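Local coordinates for protein short chain dehydrogenase (Rhodopseudomonas palustris, PDB 3H7A) that probably catalyses an NAD(P)-dependent oxidation or reduction, as a member of the short-chain dehydrogenase/reductase family, at residues Lys136-Thr140 / Tyr223-Gln229. Residues are numbered along the deposited sequence; the frame is centred on the assembly and turned at random.
Sequences KIFFT and YWQLYQQ
Lys136 reaches from an inner strand, 135-142, of the parallel Rossmann-fold sheet to the C-terminal end of helix 216-228, which packs on one face of that sheet. The strand and helix segments run roughly antiparallel, at 150°, with axes 10.0 Å apart. In one of two modelled conformers the lysine chain is extended beyond CG, which carries NZ to the end of the helix, where Leu226 O and Tyr227 O and, just past it, Gln229 O accept hydrogen bonds. NZ lies in the carbonyl plane on a lone pair of Leu226 O (2.9 Å) and likewise of Gln229 O (3.0 Å), but stands above the carbonyl plane of Tyr227 O (2.6 Å). The helix end's partial negative charge probably stabilises the ammonium; with His179 ND1 a fourth partner, its three N-H groups cannot serve all fully at once. Phe138 points at the helix, and CZ meets Leu226 CB at 3.8 Å. Its ring is nearly parallel to that of Tyr223, planes at 9°, yet slid so far aside that they barely overlap; the closest touch is Phe138 CB to Tyr223 CE1 at 3.5 Å. Phe139 turns away, onto helix 153-173. Thr140 closes the contact, its hydroxyl also hydrogen-bonded to Asn90 OD1. With chi1 at -56°, OG1 sits beside the backbone N, at the edge of the Tyr223 ring and in its plane, hydrogen-bonded to Tyr223 OH at 2.6 Å.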
loop_
_atom_site.group_PDB
_atom_site.type_symbol
_atom_site.label_atom_id
_atom_site.label_comp_id
_atom_site.label_asym_id
_atom_site.label_seq_id
_atom_site.Cartn_x
_atom_site.Cartn_y
_atom_site.Cartn_z
ATOM N N LYS B 136 10.930 -21.064 -11.299
ATOM C CA LYS B 136 10.240 -19.773 -11.262
ATOM C C LYS B 136 8.736 -20.016 -11.333
ATOM O O LYS B 136 8.265 -20.806 -12.144
ATOM C CB LYS B 136 10.731 -18.823 -12.373
ATOM C CG LYS B 136 12.244 -18.459 -12.285
ATOM C CD LYS B 136 12.606 -17.093 -12.872
ATOM C CE LYS B 136 14.041 -16.658 -12.483
ATOM N NZ LYS B 136 14.327 -15.195 -12.740
ATOM N N ILE B 137 7.988 -19.358 -10.447
ATOM C CA ILE B 137 6.535 -19.522 -10.379
ATOM C C ILE B 137 5.876 -18.167 -10.439
ATOM O O ILE B 137 5.940 -17.400 -9.479
ATOM C CB ILE B 137 6.068 -20.199 -9.070
ATOM C CG1 ILE B 137 6.840 -21.496 -8.818
ATOM C CG2 ILE B 137 4.558 -20.430 -9.128
ATOM C CD1 ILE B 137 6.586 -22.139 -7.477
ATOM N N PHE B 138 5.234 -17.892 -11.566
ATOM C CA PHE B 138 4.698 -16.579 -11.868
ATOM C C PHE B 138 3.185 -16.639 -11.865
ATOM O O PHE B 138 2.599 -17.590 -12.389
ATOM C CB PHE B 138 5.198 -16.121 -13.246
ATOM C CG PHE B 138 6.690 -15.929 -13.330
ATOM C CD1 PHE B 138 7.464 -15.754 -12.187
ATOM C CD2 PHE B 138 7.320 -15.871 -14.568
ATOM C CE1 PHE B 138 8.827 -15.562 -12.264
ATOM C CE2 PHE B 138 8.687 -15.662 -14.656
ATOM C CZ PHE B 138 9.440 -15.508 -13.502
ATOM N N PHE B 139 2.559 -15.620 -11.274
ATOM C CA PHE B 139 1.111 -15.525 -11.180
ATOM C C PHE B 139 0.641 -14.250 -11.860
ATOM O O PHE B 139 1.183 -13.181 -11.597
ATOM C CB PHE B 139 0.699 -15.467 -9.713
ATOM C CG PHE B 139 0.993 -16.727 -8.947
ATOM C CD1 PHE B 139 0.115 -17.809 -9.009
ATOM C CD2 PHE B 139 2.129 -16.823 -8.142
ATOM C CE1 PHE B 139 0.357 -18.989 -8.286
ATOM C CE2 PHE B 139 2.384 -17.985 -7.410
ATOM C CZ PHE B 139 1.482 -19.078 -7.492
ATOM N N THR B 140 -0.364 -14.353 -12.730
ATOM C CA THR B 140 -0.940 -13.168 -13.369
ATOM C C THR B 140 -1.999 -12.526 -12.489
ATOM O O THR B 140 -3.039 -13.129 -12.234
ATOM C CB THR B 140 -1.574 -13.484 -14.733
ATOM O OG1 THR B 140 -0.603 -14.104 -15.587
ATOM C CG2 THR B 140 -2.051 -12.214 -15.396
ATOM N N TYR B 223 6.950 -11.190 -18.631
ATOM C CA TYR B 223 7.237 -12.462 -17.990
ATOM C C TYR B 223 8.638 -12.949 -18.326
ATOM O O TYR B 223 9.333 -13.501 -17.459
ATOM C CB TYR B 223 6.203 -13.504 -18.375
ATOM C CG TYR B 223 5.011 -13.507 -17.467
ATOM C CD1 TYR B 223 5.179 -13.519 -16.086
ATOM C CD2 TYR B 223 3.715 -13.499 -17.980
ATOM C CE1 TYR B 223 4.097 -13.518 -15.235
ATOM C CE2 TYR B 223 2.614 -13.518 -17.133
ATOM C CZ TYR B 223 2.830 -13.531 -15.752
ATOM O OH TYR B 223 1.787 -13.543 -14.867
ATOM N N TRP B 224 9.057 -12.727 -19.577
ATOM C CA TRP B 224 10.432 -13.045 -19.977
ATOM C C TRP B 224 11.449 -12.183 -19.218
ATOM O O TRP B 224 12.474 -12.688 -18.758
ATOM C CB TRP B 224 10.644 -12.957 -21.502
ATOM C CG TRP B 224 12.041 -13.442 -21.888
ATOM C CD1 TRP B 224 13.067 -12.686 -22.377
ATOM C CD2 TRP B 224 12.558 -14.779 -21.756
ATOM N NE1 TRP B 224 14.188 -13.471 -22.572
ATOM C CE2 TRP B 224 13.899 -14.757 -22.199
ATOM C CE3 TRP B 224 12.010 -15.996 -21.321
ATOM C CZ2 TRP B 224 14.705 -15.900 -22.206
ATOM C CZ3 TRP B 224 12.805 -17.134 -21.342
ATOM C CH2 TRP B 224 14.146 -17.075 -21.768
ATOM N N GLN B 225 11.140 -10.896 -19.055
ATOM C CA GLN B 225 11.951 -10.019 -18.221
ATOM C C GLN B 225 12.105 -10.565 -16.788
ATOM O O GLN B 225 13.216 -10.618 -16.256
ATOM C CB GLN B 225 11.367 -8.608 -18.203
ATOM C CG GLN B 225 12.283 -7.585 -17.543
ATOM C CD GLN B 225 11.536 -6.434 -16.894
ATOM O OE1 GLN B 225 11.955 -5.924 -15.851
ATOM N NE2 GLN B 225 10.433 -6.015 -17.511
ATOM N N LEU B 226 11.000 -10.985 -16.173
ATOM C CA LEU B 226 11.059 -11.577 -14.833
ATOM C C LEU B 226 11.879 -12.862 -14.841
ATOM O O LEU B 226 12.678 -13.104 -13.921
ATOM C CB LEU B 226 9.654 -11.835 -14.277
ATOM C CG LEU B 226 8.870 -10.634 -13.738
ATOM C CD1 LEU B 226 7.415 -10.987 -13.499
ATOM C CD2 LEU B 226 9.523 -10.085 -12.467
ATOM N N TYR B 227 11.699 -13.675 -15.886
ATOM C CA TYR B 227 12.478 -14.896 -16.030
ATOM C C TYR B 227 13.972 -14.575 -16.018
ATOM O O TYR B 227 14.737 -15.243 -15.339
ATOM C CB TYR B 227 12.110 -15.706 -17.292
ATOM C CG TYR B 227 13.028 -16.911 -17.440
ATOM C CD1 TYR B 227 12.826 -18.051 -16.681
ATOM C CD2 TYR B 227 14.142 -16.868 -18.272
ATOM C CE1 TYR B 227 13.684 -19.127 -16.767
ATOM C CE2 TYR B 227 14.993 -17.947 -18.375
ATOM C CZ TYR B 227 14.758 -19.065 -17.620
ATOM O OH TYR B 227 15.607 -20.134 -17.702
ATOM N N GLN B 228 14.365 -13.537 -16.755
ATOM C CA GLN B 228 15.773 -13.188 -16.936
ATOM C C GLN B 228 16.519 -12.615 -15.716
ATOM O O GLN B 228 17.750 -12.597 -15.708
ATOM C CB GLN B 228 15.925 -12.246 -18.127
ATOM C CG GLN B 228 15.600 -12.873 -19.469
ATOM C CD GLN B 228 16.763 -13.635 -20.072
ATOM O OE1 GLN B 228 17.386 -13.168 -21.032
ATOM N NE2 GLN B 228 17.061 -14.815 -19.524
ATOM N N GLN B 229 15.785 -12.145 -14.710
ATOM C CA GLN B 229 16.386 -11.528 -13.525
ATOM C C GLN B 229 17.269 -12.487 -12.733
ATOM O O GLN B 229 16.831 -13.589 -12.396
ATOM C CB GLN B 229 15.308 -11.001 -12.583
ATOM C CG GLN B 229 14.505 -9.853 -13.124
ATOM C CD GLN B 229 13.532 -9.321 -12.107
ATOM O OE1 GLN B 229 13.101 -10.043 -11.216
ATOM N NE2 GLN B 229 13.186 -8.045 -12.229
#